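Side-chain contact in glutathione S-transferase (Sphingomonas paucimobilis, PDB 1F2E), which binds glutathione and probably transfers it to electrophilic substrates, using a thioredoxin-like domain joined to a helical one: residues 14-19 against 154-159. Numbering follows the deposited sequence.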
loop_
_atom_site.group_PDB
_atom_site.type_symbol
_atom_site.label_atom_id
_atom_site.label_comp_id
_atom_site.label_asym_id
_atom_site.label_seq_id
_atom_site.Cartn_x
_atom_site.Cartn_y
_atom_site.Cartn_z
ATOM N N PRO A 14 -10.942 -0.596 -9.527
ATOM C CA PRO A 14 -11.369 -2.003 -9.621
ATOM C C PRO A 14 -12.547 -2.136 -10.600
ATOM O O PRO A 14 -12.678 -3.127 -11.315
ATOM C CB PRO A 14 -11.809 -2.340 -8.196
ATOM C CG PRO A 14 -11.077 -1.371 -7.352
ATOM C CD PRO A 14 -11.084 -0.099 -8.148
ATOM N N HIS A 15 -13.406 -1.123 -10.611
ATOM C CA HIS A 15 -14.570 -1.124 -11.488
ATOM C C HIS A 15 -14.130 -1.229 -12.947
ATOM O O HIS A 15 -14.622 -2.072 -13.703
ATOM C CB HIS A 15 -15.389 0.149 -11.270
ATOM C CG HIS A 15 -16.697 0.153 -11.995
ATOM N ND1 HIS A 15 -17.591 1.199 -11.910
ATOM C CD2 HIS A 15 -17.265 -0.763 -12.816
ATOM C CE1 HIS A 15 -18.651 0.928 -12.650
ATOM N NE2 HIS A 15 -18.479 -0.256 -13.209
ATOM N N ILE A 16 -13.194 -0.373 -13.340
ATOM C CA ILE A 16 -12.686 -0.408 -14.702
ATOM C C ILE A 16 -12.008 -1.760 -14.963
ATOM O O ILE A 16 -12.186 -2.358 -16.028
ATOM C CB ILE A 16 -11.676 0.734 -14.933
ATOM C CG1 ILE A 16 -12.384 2.080 -14.778
ATOM C CG2 ILE A 16 -11.032 0.593 -16.293
ATOM C CD1 ILE A 16 -11.454 3.284 -14.772
ATOM N N ALA A 17 -11.245 -2.244 -13.979
ATOM C CA ALA A 17 -10.529 -3.521 -14.099
ATOM C C ALA A 17 -11.446 -4.702 -14.383
ATOM O O ALA A 17 -11.121 -5.566 -15.201
ATOM C CB ALA A 17 -9.704 -3.802 -12.821
ATOM N N LEU A 18 -12.582 -4.754 -13.695
ATOM C CA LEU A 18 -13.533 -5.839 -13.901
ATOM C C LEU A 18 -14.091 -5.774 -15.329
ATOM O O LEU A 18 -14.329 -6.803 -15.962
ATOM C CB LEU A 18 -14.664 -5.749 -12.866
ATOM C CG LEU A 18 -14.319 -6.339 -11.495
ATOM C CD1 LEU A 18 -15.334 -5.907 -10.458
ATOM C CD2 LEU A 18 -14.280 -7.866 -11.599
ATOM N N ARG A 19 -14.288 -4.568 -15.845
ATOM C CA ARG A 19 -14.793 -4.438 -17.208
ATOM C C ARG A 19 -13.695 -4.824 -18.211
ATOM O O ARG A 19 -13.978 -5.430 -19.238
ATOM C CB ARG A 19 -15.305 -3.015 -17.451
ATOM C CG ARG A 19 -16.597 -2.717 -16.688
ATOM C CD ARG A 19 -17.005 -1.247 -16.766
ATOM N NE ARG A 19 -18.244 -1.003 -16.029
ATOM C CZ ARG A 19 -19.456 -1.297 -16.489
ATOM N NH1 ARG A 19 -19.605 -1.840 -17.694
ATOM N NH2 ARG A 19 -20.521 -1.074 -15.739
ATOM N N ALA A 154 -1.973 -1.242 -12.872
ATOM C CA ALA A 154 -1.292 -0.093 -12.269
ATOM C C ALA A 154 -1.619 1.163 -13.075
ATOM O O ALA A 154 -1.682 2.270 -12.536
ATOM C CB ALA A 154 0.228 -0.316 -12.236
ATOM N N ASP A 155 -1.818 0.979 -14.377
ATOM C CA ASP A 155 -2.166 2.082 -15.261
ATOM C C ASP A 155 -3.579 2.546 -14.953
ATOM O O ASP A 155 -3.851 3.747 -14.922
ATOM C CB ASP A 155 -2.051 1.643 -16.718
ATOM C CG ASP A 155 -0.611 1.374 -17.126
ATOM O OD1 ASP A 155 -0.300 0.243 -17.568
ATOM O OD2 ASP A 155 0.211 2.306 -17.005
ATOM N N ILE A 156 -4.476 1.592 -14.707
ATOM C CA ILE A 156 -5.859 1.916 -14.382
ATOM C C ILE A 156 -5.897 2.650 -13.044
ATOM O O ILE A 156 -6.576 3.667 -12.897
ATOM C CB ILE A 156 -6.721 0.643 -14.272
ATOM C CG1 ILE A 156 -6.676 -0.127 -15.596
ATOM C CG2 ILE A 156 -8.147 1.012 -13.903
ATOM C CD1 ILE A 156 -7.478 -1.414 -15.596
ATOM N N TYR A 157 -5.154 2.122 -12.075
ATOM C CA TYR A 157 -5.065 2.697 -10.733
ATOM C C TYR A 157 -4.535 4.142 -10.809
ATOM O O TYR A 157 -5.127 5.068 -10.229
ATOM C CB TYR A 157 -4.144 1.813 -9.888
ATOM C CG TYR A 157 -4.224 1.972 -8.380
ATOM C CD1 TYR A 157 -5.316 2.579 -7.763
ATOM C CD2 TYR A 157 -3.211 1.459 -7.570
ATOM C CE1 TYR A 157 -5.400 2.668 -6.371
ATOM C CE2 TYR A 157 -3.277 1.541 -6.187
ATOM C CZ TYR A 157 -4.363 2.144 -5.590
ATOM O OH TYR A 157 -4.390 2.226 -4.220
ATOM N N LEU A 158 -3.442 4.348 -11.538
ATOM C CA LEU A 158 -2.882 5.701 -11.664
ATOM C C LEU A 158 -3.824 6.637 -12.428
ATOM O O LEU A 158 -4.040 7.784 -12.033
ATOM C CB LEU A 158 -1.515 5.661 -12.371
ATOM C CG LEU A 158 -0.843 6.998 -12.721
ATOM C CD1 LEU A 158 -0.699 7.888 -11.459
ATOM C CD2 LEU A 158 0.528 6.715 -13.350
ATOM N N TYR A 159 -4.376 6.142 -13.529
ATOM C CA TYR A 159 -5.288 6.927 -14.351
ATOM C C TYR A 159 -6.412 7.520 -13.502
ATOM O O TYR A 159 -6.713 8.702 -13.596
ATOM C CB TYR A 159 -5.891 6.048 -15.440
ATOM C CG TYR A 159 -7.049 6.697 -16.136
ATOM C CD1 TYR A 159 -6.846 7.678 -17.099
ATOM C CD2 TYR A 159 -8.354 6.354 -15.806
ATOM C CE1 TYR A 159 -7.921 8.305 -17.719
ATOM C CE2 TYR A 159 -9.436 6.974 -16.420
ATOM C CZ TYR A 159 -9.211 7.948 -17.374
ATOM O OH TYR A 159 -10.282 8.573 -17.965
#
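Ile-16 and Ile-156 illustrate how branched aliphatic side chains can help join two domains of one chain. Their contact is wholly apolar: CG2 of Ile-156 lies 3.7 Å from CB of Ile-16 and 3.8 Å from its CG2, and the two side chains run alongside one another, pointing opposite ways. In Ile-156, CG1 lies beside the backbone N (chi1 -59°), which leaves CG2 anti to that N, and the chain runs on extended (chi2 179°), which carries CD1 toward the neighbouring helix while CG2 stays against Ile-16. That CD1 rests on the backbone of Ala-17, 4.0 Å from its CA, where the small methyl side chain lets the isoleucine approach the main chain. Cutting Ile-156 back to an alanine is likely to open a gap beside Ile-16 and to leave Ala-17 without the methyl that now packs on it.

Aromatic contact is slighter. CD1 of Ile-16 comes obliquely to the ring of Tyr-159, 4.5 Å from its CD2, and both residues also touch Val-191 of helix 189-198, which adds a third helix to the cluster.

The polar side chains turn to partners outside the two segments: Asp-155 OD2 is hydrogen-bonded to Tyr-181 OH and Tyr-146 N, while His-15 ND1 bonds to Glu-198 OE2.

The helix axes pass 9.4 Å apart at 142°, nearer antiparallel than parallel, joining helix 12-21 of the thioredoxin-like domain to helix 153-161 of the all-helical domain, as in the interdomain interface of the GST fold. Next to Ile-156, Tyr-157 touches the bound glutathione. With no hydrogen bond between the two segments, their direct contact rests on shape and exclusion of water, so its strength probably depends on how closely these few apolar groups fit.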